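PDB 3Q1O: geranyltranstransferase (IspA) from Helicobacter pylori, which probably acts as a magnesium-dependent prenyltransferase that joins isoprenyl diphosphate units into longer isoprenoid chains, and is seen here with dimethylallyl diphosphate bound. Local coordinates for residues I90-T95 against N135-E140; F84-S89 against A145-H150; K56-K61 against K198-S203. All coordinates share one frame; numbering follows the deposited sequence.

Contact 1: residues I90-T95 against N135-E140. With DMA (dimethylallyl diphosphate), chain F.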
loop_
_atom_site.group_PDB
_atom_site.type_symbol
_atom_site.label_atom_id
_atom_site.label_comp_id
_atom_site.label_asym_id
_atom_site.label_seq_id
_atom_site.Cartn_x
_atom_site.Cartn_y
_atom_site.Cartn_z
ATOM N N ILE A 90 -8.569 -8.001 -1.115
ATOM C CA ILE A 90 -8.729 -7.721 -2.541
ATOM C C ILE A 90 -9.696 -6.556 -2.734
ATOM O O ILE A 90 -9.434 -5.632 -3.527
ATOM C CB ILE A 90 -9.224 -8.977 -3.316
ATOM C CG1 ILE A 90 -8.213 -10.121 -3.203
ATOM C CG2 ILE A 90 -9.441 -8.669 -4.780
ATOM C CD1 ILE A 90 -8.758 -11.454 -3.664
ATOM N N GLU A 91 -10.797 -6.593 -1.984
ATOM C CA GLU A 91 -11.808 -5.548 -2.055
ATOM C C GLU A 91 -11.304 -4.205 -1.520
ATOM O O GLU A 91 -11.624 -3.150 -2.078
ATOM C CB GLU A 91 -13.091 -5.992 -1.343
ATOM C CG GLU A 91 -14.299 -5.057 -1.518
ATOM C CD GLU A 91 -14.789 -4.938 -2.961
ATOM O OE1 GLU A 91 -14.424 -5.774 -3.816
ATOM O OE2 GLU A 91 -15.563 -3.998 -3.238
ATOM N N CYS A 92 -10.501 -4.240 -0.462
ATOM C CA CYS A 92 -9.900 -3.013 0.056
ATOM C C CYS A 92 -8.980 -2.349 -0.958
ATOM O O CYS A 92 -9.096 -1.143 -1.197
ATOM C CB CYS A 92 -9.156 -3.270 1.362
ATOM S SG CYS A 92 -10.265 -3.545 2.731
ATOM N N LEU A 93 -8.091 -3.136 -1.565
ATOM C CA LEU A 93 -7.198 -2.614 -2.600
ATOM C C LEU A 93 -7.979 -2.077 -3.790
ATOM O O LEU A 93 -7.661 -1.009 -4.299
ATOM C CB LEU A 93 -6.173 -3.660 -3.055
ATOM C CG LEU A 93 -4.990 -3.057 -3.824
ATOM C CD1 LEU A 93 -3.813 -2.832 -2.905
ATOM C CD2 LEU A 93 -4.579 -3.945 -4.964
ATOM N N HIS A 94 -9.003 -2.810 -4.217
ATOM C CA HIS A 94 -9.897 -2.338 -5.269
ATOM C C HIS A 94 -10.583 -1.011 -4.887
ATOM O O HIS A 94 -10.565 -0.058 -5.668
ATOM C CB HIS A 94 -10.922 -3.416 -5.638
ATOM C CG HIS A 94 -11.978 -2.936 -6.582
ATOM N ND1 HIS A 94 -11.683 -2.375 -7.805
ATOM C CD2 HIS A 94 -13.328 -2.923 -6.476
ATOM C CE1 HIS A 94 -12.806 -2.026 -8.410
ATOM N NE2 HIS A 94 -13.818 -2.350 -7.625
ATOM N N THR A 95 -11.141 -0.947 -3.677
ATOM C CA THR A 95 -11.777 0.268 -3.158
ATOM C C THR A 95 -10.812 1.463 -3.079
ATOM O O THR A 95 -11.178 2.585 -3.448
ATOM C CB THR A 95 -12.417 0.023 -1.776
ATOM O OG1 THR A 95 -13.332 -1.079 -1.857
ATOM C CG2 THR A 95 -13.162 1.241 -1.306
ATOM N N ASN A 135 -5.013 0.897 0.809
ATOM C CA ASN A 135 -3.886 0.299 0.083
ATOM C C ASN A 135 -3.024 -0.529 1.049
ATOM O O ASN A 135 -2.803 -1.722 0.835
ATOM C CB ASN A 135 -3.094 1.429 -0.585
ATOM C CG ASN A 135 -1.986 0.950 -1.537
ATOM O OD1 ASN A 135 -1.311 1.779 -2.161
ATOM N ND2 ASN A 135 -1.788 -0.350 -1.646
ATOM N N THR A 136 -2.578 0.110 2.126
ATOM C CA THR A 136 -1.738 -0.521 3.135
ATOM C C THR A 136 -2.521 -1.589 3.908
ATOM O O THR A 136 -1.981 -2.656 4.220
ATOM C CB THR A 136 -1.158 0.555 4.093
ATOM O OG1 THR A 136 -0.528 1.581 3.318
ATOM C CG2 THR A 136 -0.130 -0.033 5.045
ATOM N N TYR A 137 -3.796 -1.310 4.180
ATOM C CA TYR A 137 -4.652 -2.196 4.958
ATOM C C TYR A 137 -4.893 -3.556 4.314
ATOM O O TYR A 137 -5.038 -4.555 5.020
ATOM C CB TYR A 137 -5.988 -1.527 5.274
ATOM C CG TYR A 137 -6.783 -2.243 6.342
ATOM C CD1 TYR A 137 -8.062 -2.747 6.072
ATOM C CD2 TYR A 137 -6.251 -2.432 7.627
ATOM C CE1 TYR A 137 -8.801 -3.405 7.062
ATOM C CE2 TYR A 137 -6.977 -3.098 8.618
ATOM C CZ TYR A 137 -8.246 -3.578 8.328
ATOM O OH TYR A 137 -8.954 -4.230 9.304
ATOM N N SER A 138 -4.936 -3.578 2.980
ATOM C CA SER A 138 -4.996 -4.808 2.191
ATOM C C SER A 138 -3.936 -5.792 2.624
ATOM O O SER A 138 -4.205 -6.974 2.795
ATOM C CB SER A 138 -4.785 -4.493 0.713
ATOM O OG SER A 138 -5.723 -3.521 0.312
ATOM N N PHE A 139 -2.724 -5.297 2.820
ATOM C CA PHE A 139 -1.633 -6.172 3.202
ATOM C C PHE A 139 -1.645 -6.531 4.684
ATOM O O PHE A 139 -1.247 -7.640 5.046
ATOM C CB PHE A 139 -0.313 -5.606 2.683
ATOM C CG PHE A 139 -0.337 -5.392 1.206
ATOM C CD1 PHE A 139 -0.286 -6.479 0.341
ATOM C CD2 PHE A 139 -0.500 -4.118 0.670
ATOM C CE1 PHE A 139 -0.349 -6.293 -1.037
ATOM C CE2 PHE A 139 -0.556 -3.930 -0.703
ATOM C CZ PHE A 139 -0.485 -5.022 -1.554
ATOM N N GLU A 140 -2.156 -5.627 5.525
ATOM C CA GLU A 140 -2.457 -5.974 6.918
ATOM C C GLU A 140 -3.458 -7.137 7.023
ATOM O O GLU A 140 -3.201 -8.112 7.736
ATOM C CB GLU A 140 -2.925 -4.760 7.737
ATOM C CG GLU A 140 -3.083 -5.090 9.228
ATOM C CD GLU A 140 -3.159 -3.891 10.170
ATOM O OE1 GLU A 140 -3.539 -2.769 9.756
ATOM O OE2 GLU A 140 -2.849 -4.094 11.360
HETATM C C1 DMA F . -14.992 -0.240 -11.180
HETATM O O1 DMA F . -15.176 -1.579 -10.711
HETATM C C2 DMA F . -13.538 -0.318 -11.575
HETATM C C3 DMA F . -13.147 -0.676 -12.808
HETATM C C4 DMA F . -14.129 -0.956 -13.912
HETATM C C5 DMA F . -11.673 -0.770 -13.088
HETATM P PA DMA F . -16.578 -2.307 -10.471
HETATM O O1A DMA F . -16.278 -3.673 -9.900
HETATM O O2A DMA F . -17.407 -2.173 -11.729
HETATM O O3A DMA F . -17.226 -1.372 -9.325
HETATM P PB DMA F . -17.680 -1.920 -7.879
HETATM O O1B DMA F . -18.292 -0.682 -7.268
HETATM O O2B DMA F . -18.637 -3.064 -8.146
HETATM O O3B DMA F . -16.400 -2.370 -7.226
#

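Contact 2: residues F84-S89 against A145-H150. With SO4 (sulfate ion), chain H.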
loop_
_atom_site.group_PDB
_atom_site.type_symbol
_atom_site.label_atom_id
_atom_site.label_comp_id
_atom_site.label_asym_id
_atom_site.label_seq_id
_atom_site.Cartn_x
_atom_site.Cartn_y
_atom_site.Cartn_z
ATOM N N PHE A 84 -12.115 -15.248 4.106
ATOM C CA PHE A 84 -12.863 -13.997 3.994
ATOM C C PHE A 84 -11.980 -12.768 4.186
ATOM O O PHE A 84 -12.245 -11.725 3.592
ATOM C CB PHE A 84 -14.016 -13.951 5.005
ATOM C CG PHE A 84 -15.228 -14.756 4.607
ATOM C CD1 PHE A 84 -15.314 -15.376 3.363
ATOM C CD2 PHE A 84 -16.310 -14.863 5.478
ATOM C CE1 PHE A 84 -16.446 -16.109 3.004
ATOM C CE2 PHE A 84 -17.445 -15.584 5.125
ATOM C CZ PHE A 84 -17.513 -16.208 3.883
ATOM N N LYS A 85 -10.953 -12.890 5.030
ATOM C CA LYS A 85 -9.973 -11.823 5.233
ATOM C C LYS A 85 -9.228 -11.542 3.929
ATOM O O LYS A 85 -9.092 -10.381 3.519
ATOM C CB LYS A 85 -8.978 -12.195 6.333
ATOM C CG LYS A 85 -9.516 -12.100 7.755
ATOM C CD LYS A 85 -8.483 -12.630 8.741
ATOM C CE LYS A 85 -9.026 -12.738 10.153
ATOM N NZ LYS A 85 -8.076 -13.507 11.009
ATOM N N ILE A 86 -8.777 -12.615 3.275
ATOM C CA ILE A 86 -8.127 -12.526 1.961
ATOM C C ILE A 86 -9.030 -11.887 0.900
ATOM O O ILE A 86 -8.599 -10.988 0.169
ATOM C CB ILE A 86 -7.632 -13.900 1.491
ATOM C CG1 ILE A 86 -6.651 -14.476 2.523
ATOM C CG2 ILE A 86 -6.987 -13.795 0.100
ATOM C CD1 ILE A 86 -6.559 -15.973 2.516
ATOM N N ALA A 87 -10.287 -12.330 0.852
ATOM C CA ALA A 87 -11.278 -11.764 -0.054
ATOM C C ALA A 87 -11.493 -10.272 0.213
ATOM O O ALA A 87 -11.602 -9.482 -0.726
ATOM C CB ALA A 87 -12.593 -12.531 0.047
ATOM N N LEU A 88 -11.516 -9.890 1.489
ATOM C CA LEU A 88 -11.668 -8.482 1.874
ATOM C C LEU A 88 -10.437 -7.636 1.519
ATOM O O LEU A 88 -10.558 -6.461 1.188
ATOM C CB LEU A 88 -11.982 -8.375 3.365
ATOM C CG LEU A 88 -12.287 -7.013 3.969
ATOM C CD1 LEU A 88 -13.554 -6.427 3.382
ATOM C CD2 LEU A 88 -12.384 -7.129 5.478
ATOM N N SER A 89 -9.260 -8.244 1.562
ATOM C CA SER A 89 -8.037 -7.538 1.210
ATOM C C SER A 89 -8.035 -7.127 -0.260
ATOM O O SER A 89 -7.587 -6.029 -0.597
ATOM C CB SER A 89 -6.809 -8.381 1.537
ATOM O OG SER A 89 -6.613 -9.372 0.558
ATOM N N ALA A 145 -4.417 -13.159 8.069
ATOM C CA ALA A 145 -5.206 -14.344 7.756
ATOM C C ALA A 145 -4.448 -15.594 8.196
ATOM O O ALA A 145 -3.275 -15.771 7.862
ATOM C CB ALA A 145 -5.523 -14.396 6.276
ATOM N N LEU A 146 -5.120 -16.455 8.955
ATOM C CA LEU A 146 -4.464 -17.595 9.583
ATOM C C LEU A 146 -4.444 -18.805 8.659
ATOM O O LEU A 146 -5.160 -19.788 8.869
ATOM C CB LEU A 146 -5.108 -17.922 10.939
ATOM C CG LEU A 146 -5.142 -16.779 11.969
ATOM C CD1 LEU A 146 -6.185 -17.020 13.062
ATOM C CD2 LEU A 146 -3.762 -16.528 12.576
ATOM N N LEU A 147 -3.635 -18.704 7.612
ATOM C CA LEU A 147 -3.320 -19.846 6.775
ATOM C C LEU A 147 -1.831 -20.084 6.925
ATOM O O LEU A 147 -1.143 -19.302 7.586
ATOM C CB LEU A 147 -3.658 -19.578 5.305
ATOM C CG LEU A 147 -5.090 -19.264 4.872
ATOM C CD1 LEU A 147 -5.134 -19.286 3.360
ATOM C CD2 LEU A 147 -6.097 -20.251 5.442
ATOM N N GLU A 148 -1.334 -21.151 6.308
ATOM C CA GLU A 148 0.091 -21.433 6.291
ATOM C C GLU A 148 0.889 -20.241 5.778
ATOM O O GLU A 148 0.470 -19.548 4.845
ATOM C CB GLU A 148 0.384 -22.671 5.454
ATOM C CG GLU A 148 0.031 -23.960 6.159
ATOM C CD GLU A 148 0.073 -25.147 5.228
ATOM O OE1 GLU A 148 -0.957 -25.420 4.572
ATOM O OE2 GLU A 148 1.132 -25.806 5.158
ATOM N N SER A 149 2.029 -20.011 6.415
ATOM C CA SER A 149 2.865 -18.860 6.153
ATOM C C SER A 149 3.272 -18.712 4.697
ATOM O O SER A 149 3.233 -17.604 4.163
ATOM C CB SER A 149 4.094 -18.904 7.050
ATOM O OG SER A 149 3.805 -18.334 8.307
ATOM N N HIS A 150 3.630 -19.822 4.051
ATOM C CA HIS A 150 4.107 -19.775 2.667
ATOM C C HIS A 150 2.992 -19.425 1.691
ATOM O O HIS A 150 3.251 -18.868 0.623
ATOM C CB HIS A 150 4.813 -21.079 2.261
ATOM C CG HIS A 150 3.913 -22.274 2.237
ATOM N ND1 HIS A 150 3.580 -22.979 3.375
ATOM C CD2 HIS A 150 3.279 -22.892 1.212
ATOM C CE1 HIS A 150 2.779 -23.980 3.052
ATOM N NE2 HIS A 150 2.578 -23.947 1.745
HETATM S S SO4 H . 3.287 -22.067 9.116
HETATM O O1 SO4 H . 1.995 -21.416 9.314
HETATM O O2 SO4 H . 3.244 -23.386 9.739
HETATM O O3 SO4 H . 3.535 -22.236 7.684
HETATM O O4 SO4 H . 4.354 -21.263 9.718
#

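Contact 3: residues K56-K61 against K198-S203. With DMA (dimethylallyl diphosphate), chain F.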
loop_
_atom_site.group_PDB
_atom_site.type_symbol
_atom_site.label_atom_id
_atom_site.label_comp_id
_atom_site.label_asym_id
_atom_site.label_seq_id
_atom_site.Cartn_x
_atom_site.Cartn_y
_atom_site.Cartn_z
ATOM N N LYS A 56 -20.271 -4.562 -6.533
ATOM C CA LYS A 56 -20.733 -5.886 -6.952
ATOM C C LYS A 56 -19.956 -7.005 -6.266
ATOM O O LYS A 56 -20.386 -8.158 -6.297
ATOM C CB LYS A 56 -20.617 -6.053 -8.469
ATOM C CG LYS A 56 -21.565 -5.180 -9.282
ATOM C CD LYS A 56 -21.326 -5.336 -10.789
ATOM C CE LYS A 56 -19.986 -4.744 -11.226
ATOM N NZ LYS A 56 -19.849 -3.302 -10.861
ATOM N N ARG A 57 -18.809 -6.656 -5.673
ATOM C CA ARG A 57 -17.896 -7.606 -5.024
ATOM C C ARG A 57 -17.392 -8.621 -6.038
ATOM O O ARG A 57 -17.169 -9.787 -5.695
ATOM C CB ARG A 57 -18.557 -8.322 -3.825
ATOM C CG ARG A 57 -18.509 -7.609 -2.464
ATOM C CD ARG A 57 -18.516 -6.105 -2.576
ATOM N NE ARG A 57 -19.217 -5.468 -1.476
ATOM C CZ ARG A 57 -18.872 -4.296 -0.955
ATOM N NH1 ARG A 57 -19.582 -3.786 0.040
ATOM N NH2 ARG A 57 -17.808 -3.643 -1.417
ATOM N N PHE A 58 -17.202 -8.163 -7.278
ATOM C CA PHE A 58 -16.855 -9.039 -8.393
ATOM C C PHE A 58 -15.557 -9.788 -8.153
ATOM O O PHE A 58 -15.464 -10.984 -8.426
ATOM C CB PHE A 58 -16.780 -8.260 -9.716
ATOM C CG PHE A 58 -16.466 -9.121 -10.915
ATOM C CD1 PHE A 58 -17.257 -10.225 -11.231
ATOM C CD2 PHE A 58 -15.392 -8.818 -11.743
ATOM C CE1 PHE A 58 -16.973 -11.017 -12.349
ATOM C CE2 PHE A 58 -15.105 -9.600 -12.866
ATOM C CZ PHE A 58 -15.896 -10.704 -13.164
ATOM N N ARG A 59 -14.567 -9.077 -7.625
ATOM C CA ARG A 59 -13.260 -9.666 -7.367
ATOM C C ARG A 59 -13.254 -10.682 -6.199
ATOM O O ARG A 59 -12.699 -11.772 -6.357
ATOM C CB ARG A 59 -12.193 -8.572 -7.246
ATOM C CG ARG A 59 -11.972 -7.833 -8.552
ATOM C CD ARG A 59 -11.612 -6.391 -8.337
ATOM N NE ARG A 59 -11.671 -5.622 -9.580
ATOM C CZ ARG A 59 -12.752 -4.982 -10.019
ATOM N NH1 ARG A 59 -12.711 -4.307 -11.161
ATOM N NH2 ARG A 59 -13.879 -5.020 -9.323
ATOM N N PRO A 60 -13.885 -10.352 -5.046
ATOM C CA PRO A 60 -14.043 -11.423 -4.053
ATOM C C PRO A 60 -14.851 -12.624 -4.549
ATOM O O PRO A 60 -14.512 -13.760 -4.218
ATOM C CB PRO A 60 -14.780 -10.727 -2.909
ATOM C CG PRO A 60 -14.305 -9.323 -2.980
ATOM C CD PRO A 60 -14.166 -9.029 -4.447
ATOM N N LYS A 61 -15.894 -12.374 -5.339
ATOM C CA LYS A 61 -16.652 -13.450 -5.986
ATOM C C LYS A 61 -15.794 -14.323 -6.913
ATOM O O LYS A 61 -15.971 -15.542 -6.946
ATOM C CB LYS A 61 -17.851 -12.889 -6.734
ATOM C CG LYS A 61 -18.981 -12.483 -5.816
ATOM C CD LYS A 61 -19.997 -11.642 -6.538
ATOM C CE LYS A 61 -21.165 -11.345 -5.616
ATOM N NZ LYS A 61 -22.018 -10.267 -6.154
ATOM N N LYS A 198 -5.563 -6.948 -14.645
ATOM C CA LYS A 198 -4.489 -7.422 -13.784
ATOM C C LYS A 198 -5.024 -7.838 -12.401
ATOM O O LYS A 198 -4.700 -8.914 -11.892
ATOM C CB LYS A 198 -3.399 -6.340 -13.686
ATOM C CG LYS A 198 -1.984 -6.782 -14.119
ATOM C CD LYS A 198 -1.952 -7.291 -15.542
ATOM C CE LYS A 198 -0.540 -7.318 -16.113
ATOM N NZ LYS A 198 0.235 -8.507 -15.684
ATOM N N LEU A 199 -5.887 -7.007 -11.823
ATOM C CA LEU A 199 -6.483 -7.305 -10.529
ATOM C C LEU A 199 -7.549 -8.402 -10.599
ATOM O O LEU A 199 -7.751 -9.144 -9.637
ATOM C CB LEU A 199 -7.047 -6.030 -9.897
ATOM C CG LEU A 199 -7.204 -6.023 -8.376
ATOM C CD1 LEU A 199 -5.848 -6.190 -7.714
ATOM C CD2 LEU A 199 -7.886 -4.743 -7.910
ATOM N N ILE A 200 -8.218 -8.501 -11.743
ATOM C CA ILE A 200 -9.190 -9.560 -11.988
ATOM C C ILE A 200 -8.506 -10.926 -12.087
ATOM O O ILE A 200 -8.975 -11.899 -11.478
ATOM C CB ILE A 200 -10.097 -9.222 -13.200
ATOM C CG1 ILE A 200 -11.245 -8.314 -12.737
ATOM C CG2 ILE A 200 -10.661 -10.475 -13.867
ATOM C CD1 ILE A 200 -11.891 -7.499 -13.835
ATOM N N SER A 201 -7.380 -10.994 -12.801
ATOM C CA SER A 201 -6.636 -12.251 -12.893
ATOM C C SER A 201 -5.998 -12.623 -11.557
ATOM O O SER A 201 -5.981 -13.798 -11.195
ATOM C CB SER A 201 -5.613 -12.246 -14.035
ATOM O OG SER A 201 -4.446 -11.550 -13.691
ATOM N N ALA A 202 -5.508 -11.615 -10.828
ATOM C CA ALA A 202 -4.994 -11.785 -9.465
ATOM C C ALA A 202 -6.002 -12.490 -8.550
ATOM O O ALA A 202 -5.656 -13.471 -7.904
ATOM C CB ALA A 202 -4.582 -10.437 -8.865
ATOM N N SER A 203 -7.243 -11.999 -8.529
ATOM C CA SER A 203 -8.348 -12.615 -7.788
ATOM C C SER A 203 -8.529 -14.095 -8.101
ATOM O O SER A 203 -8.775 -14.894 -7.202
ATOM C CB SER A 203 -9.656 -11.882 -8.080
ATOM O OG SER A 203 -9.573 -10.529 -7.680
HETATM C C1 DMA F . -14.992 -0.240 -11.180
HETATM O O1 DMA F . -15.176 -1.579 -10.711
HETATM C C2 DMA F . -13.538 -0.318 -11.575
HETATM C C3 DMA F . -13.147 -0.676 -12.808
HETATM C C4 DMA F . -14.129 -0.956 -13.912
HETATM C C5 DMA F . -11.673 -0.770 -13.088
HETATM P PA DMA F . -16.578 -2.307 -10.471
HETATM O O1A DMA F . -16.278 -3.673 -9.900
HETATM O O2A DMA F . -17.407 -2.173 -11.729
HETATM O O3A DMA F . -17.226 -1.372 -9.325
HETATM P PB DMA F . -17.680 -1.920 -7.879
HETATM O O1B DMA F . -18.292 -0.682 -7.268
HETATM O O2B DMA F . -18.637 -3.064 -8.146
HETATM O O3B DMA F . -16.400 -2.370 -7.226
#

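Contact 1: residues I90-T95 against N135-E140
L93 sets its CG anti to the backbone N (chi1 -164°), while S138 holds OG beside its own backbone N, and between them these torsions leave the serine hydroxyl lying against the leucine CB. The two helices belong to the all-helical isoprenoid synthase fold; they run antiparallel at 172°, with the axes of these short segments 7.9 Å apart. So close a pairing calls for small residues on the facing sides, and C92 and S138 supply them. C92 CB lies 3.6 Å from S138 OG. Although L93 N comes within 3.0 Å of S138 OG, the angle is too poor for a hydrogen bond; the hydroxyl bonds instead to L134 O, one turn back in its own helix, and makes a weak hydrogen bond with S89 O on the facing helix, so this buried polar group is held from both helices.

On one flank C92 SG approaches the rim of the Y137 ring, 82° off the ring normal and 4.1 Å from Y137 CD1, a Cys sulfur-aromatic contact made at the edge. The phenol end of Y137 is held by H32. On the other flank the branched end of L93 lies alongside N135, both side chains pointing the same way, and its CD1 meets F139 CE2 at 4.1 Å. F139 also meets F139 of the second subunit, so the apolar layer runs on into the dimer interface.

The far face of helix 90-95 serves the substrate pocket. There the carboxylate of E91, led away from helix 135-140 by its side chain, forms salt bridges with R57 and R113, a role suited to an acid buried among the basic residues of a diphosphate site. H94 presents the edge of its imidazole to the ligand, and its NE2 donates to the terminal phosphate oxygen O3B of dimethylallyl diphosphate over 2.6 Å.

Contact 2: residues F84-S89 against A145-H150
K85 lays its extended aliphatic chain over A145, its CD 3.8 Å from A145 CA and its CB facing the alanine methyl. Lysine suits this partly exposed place because its methylenes can cover a neighbour while the ammonium group travels on to polar company: NZ forms a salt bridge with E82 and a hydrogen bond to N144 O. E82 also accepts from L146 N, so one carboxylate steadies both the lysine and the turn.

Next to K85 the helix offers I86. Its CG1 rests 3.9 Å from A145 CB, and its chain carries on past the alanine until CD1 reaches L147 CD1 at 3.7 Å, the two side chains lying askew. The short methyl of A145 lets the backbone come close, and L147 fills in farther out. Between them L146 is the centre of an inverse gamma turn, closed by a weak hydrogen bond from L147 N to A145 O, which brings A145 and L147 both round to the helix.

The segment 145-150 thus joins helix 124-143 to helix 149-163, with E148 as the N-cap of the latter. A sulfate, probably from the crystallisation liquor, sits at that helix start, 3.0 Å from S149 N through its O3. Across the contact itself only carbon surfaces meet closely, which implies that burial of apolar area holds the connection against helix 80-101, while the salt bridge of K85 with E82 lies within that helix and not between the two segments.

Contact 3: residues K56-K61 against K198-S203
F58 and I200 meet through carbon alone, and van der Waals packing of this kind makes up the contact between the two segments: the isoleucine tip meets the rim of the phenyl ring in its plane, CD1 4.0 Å from F58 CE2, with the two side chains at about a right angle. The ring is also stacked with F233 of helix 216-243. R59 contributes its long methylene chain, which passes across L199 at about a right angle, its CD 4.1 Å from L199 CD2. At the base of the same side chain a methylene lies against a hydroxyl, R59 CB 3.3 Å from S203 OG, where the small serine allows the backbones to close in.

Within each segment hydrogen bonds keep polar groups occupied. S203 OG returns to L199 O over 3.0 Å, and S203 N reaches that oxygen from the opposite face of its carbonyl plane, so one acceptor takes two donors in a buried interface. K61 NZ bonds to K56 O at 2.7 Å, tying the first turn of helix 58-70 to the loop before it.

That loop, G55-K56-R57, is the glycine-lysine-arginine signature of trans-prenyl synthases, set at a helix N terminus with R57 as the N-cap. In relatives of this fold the corresponding pocket takes isopentenyl diphosphate; here dimethylallyl diphosphate fills it.

Charged and neutral donors bind the diphosphate. K56 makes three hydrogen bonds to it: its backbone N points almost straight at O2B over 2.7 Å, while NZ, folded back by bends at chi3 and chi4, bonds to both O2B and O2A. R59, braced by L199 and I200, turns the edge of its guanidinium to the inner phosphate, and NH2 donates to O1A over 2.8 Å at 168°. H94 and R113 bind the same ligand.

In the fold
From the N terminus the chain passes first through 56-61, then through 84-89 and 90-95 on helix 80-101, and the partners follow in reverse order: 135-140, 145-150 and finally 198-203. The three contacts therefore nest without crossing. Contact 1 closes the innermost loop, contact 2 the next, and contact 3 encloses both. Helix 80-101 serves contacts 1 and 2 along its length, tying it to helix 124-143 and to the connection into helix 149-163, on the side that faces the second subunit. Contact 3 joins helix 58-70 to helix 185-211 near the centre of the chain. Contacts 1 and 3 meet through the E91-R57 salt bridge and bind the same diphosphate.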